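Side-chain contact in gamma-glutamyl phosphate reductase (Thermotoga maritima, PDB 1O20), which probably catalyses the NADPH-dependent reduction of L-glutamyl phosphate to glutamate semialdehyde, the second step of proline biosynthesis from glutamate: residues Lys331-Lys334 against Glu338-Glu341. Numbering follows the deposited sequence. Where two conformers were deposited one is given.
Sequences KVVK and EAIE
Glu338 OE1 accepts the backbone N-H of Lys334 at an N to OE1 distance of 2.8 Å. The bond is fairly straight, 156° at the hydrogen, but the donor stands 45° out of the carboxylate plane, so it reaches OE1 from above the group. The Glu338 side chain gets there by stretching out: CG lies anti to the backbone N (chi1 -156°), and the extended chain beyond it carries CD back over the end of the strand. On the way it crosses the side chain of Val333, whose CB is 3.8 Å from Glu338 CD, while Val333 CG1 lies 3.8 Å from Glu338 OE2. The other Val333 methyl turns to the helix, with CG2 4.1 Å from Ala339 CB; both Val333 and Ala339 also touch Phe242 of strand 239-243, which lies beyond strand 270-276 in the sheet. Val333 and Ala339 thus pack the end of parallel strand 327-333 against the start of helix 336-346, the beta-alpha half of a beta-alpha-beta crossover that continues into strand 351-355 of the same sheet, within an aldehyde dehydrogenase-type fold. At the start of the helix, Asn335 OD1 accepts the backbone N-H of Glu338, as an N-cap residue does. With Glu338 cut back to an alanine, the Lys334 amide would probably lose this acceptor and one flank of Val333 be uncovered. In one of its two conformers, Lys331 crosses the glutamate side chain at about a right angle, its NZ 4.4 Å from Glu338 OE2, too long for a salt bridge, and any weak attraction between the opposite charges remains doubtful.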
loop_
_atom_site.group_PDB
_atom_site.type_symbol
_atom_site.label_atom_id
_atom_site.label_comp_id
_atom_site.label_asym_id
_atom_site.label_seq_id
_atom_site.Cartn_x
_atom_site.Cartn_y
_atom_site.Cartn_z
ATOM N N LYS A 331 -20.862 17.352 -4.224
ATOM C CA LYS A 331 -21.148 18.695 -3.693
ATOM C C LYS A 331 -20.835 19.801 -4.703
ATOM O O LYS A 331 -19.792 19.772 -5.354
ATOM C CB LYS A 331 -20.294 18.958 -2.436
ATOM C CG LYS A 331 -20.387 20.394 -1.912
ATOM C CD LYS A 331 -20.296 20.416 -0.398
ATOM C CE LYS A 331 -20.327 21.805 0.223
ATOM N NZ LYS A 331 -19.893 21.689 1.681
ATOM N N VAL A 332 -21.682 20.815 -4.792
ATOM C CA VAL A 332 -21.379 21.985 -5.634
ATOM C C VAL A 332 -20.574 22.926 -4.740
ATOM O O VAL A 332 -20.962 23.098 -3.595
ATOM C CB VAL A 332 -22.655 22.725 -6.082
ATOM C CG1 VAL A 332 -22.333 24.068 -6.800
ATOM C CG2 VAL A 332 -23.506 21.850 -6.979
ATOM N N VAL A 333 -19.484 23.492 -5.263
ATOM C CA VAL A 333 -18.687 24.507 -4.574
ATOM C C VAL A 333 -18.574 25.750 -5.455
ATOM O O VAL A 333 -18.787 25.666 -6.665
ATOM C CB VAL A 333 -17.292 23.987 -4.229
ATOM C CG1 VAL A 333 -17.409 22.842 -3.278
ATOM C CG2 VAL A 333 -16.490 23.592 -5.520
ATOM N N LYS A 334 -18.271 26.896 -4.845
ATOM C CA LYS A 334 -18.292 28.180 -5.543
ATOM C C LYS A 334 -17.120 28.288 -6.516
ATOM O O LYS A 334 -17.227 28.855 -7.592
ATOM C CB LYS A 334 -18.200 29.317 -4.524
ATOM C CG LYS A 334 -18.517 30.697 -5.067
ATOM C CD LYS A 334 -18.001 31.760 -4.116
ATOM C CE LYS A 334 -18.405 33.161 -4.546
ATOM N NZ LYS A 334 -18.116 34.102 -3.410
ATOM N N GLU A 338 -13.134 27.103 -2.304
ATOM C CA GLU A 338 -14.053 26.314 -1.506
ATOM C C GLU A 338 -13.767 24.816 -1.724
ATOM O O GLU A 338 -13.985 24.016 -0.828
ATOM C CB GLU A 338 -15.504 26.645 -1.837
ATOM C CG GLU A 338 -16.447 26.313 -0.685
ATOM C CD GLU A 338 -17.898 26.170 -1.131
ATOM O OE1 GLU A 338 -18.302 26.954 -2.062
ATOM O OE2 GLU A 338 -18.602 25.264 -0.562
ATOM N N ALA A 339 -13.268 24.452 -2.906
ATOM C CA ALA A 339 -12.930 23.052 -3.175
ATOM C C ALA A 339 -11.820 22.656 -2.265
ATOM O O ALA A 339 -11.899 21.656 -1.578
ATOM C CB ALA A 339 -12.536 22.816 -4.642
ATOM N N ILE A 340 -10.804 23.490 -2.209
ATOM C CA ILE A 340 -9.697 23.305 -1.269
ATOM C C ILE A 340 -10.120 23.233 0.189
ATOM O O ILE A 340 -9.711 22.303 0.902
ATOM C CB ILE A 340 -8.586 24.371 -1.494
ATOM C CG1 ILE A 340 -7.899 24.097 -2.817
ATOM C CG2 ILE A 340 -7.541 24.350 -0.324
ATOM C CD1 ILE A 340 -6.974 25.232 -3.351
ATOM N N GLU A 341 -10.968 24.145 0.643
ATOM C CA GLU A 341 -11.466 24.076 2.010
ATOM C C GLU A 341 -12.199 22.768 2.278
ATOM O O GLU A 341 -12.066 22.181 3.341
ATOM C CB GLU A 341 -12.337 25.282 2.368
ATOM C CG GLU A 341 -11.541 26.581 2.449
ATOM C CD GLU A 341 -10.489 26.581 3.543
ATOM O OE1 GLU A 341 -10.809 26.167 4.687
ATOM O OE2 GLU A 341 -9.355 27.015 3.259
#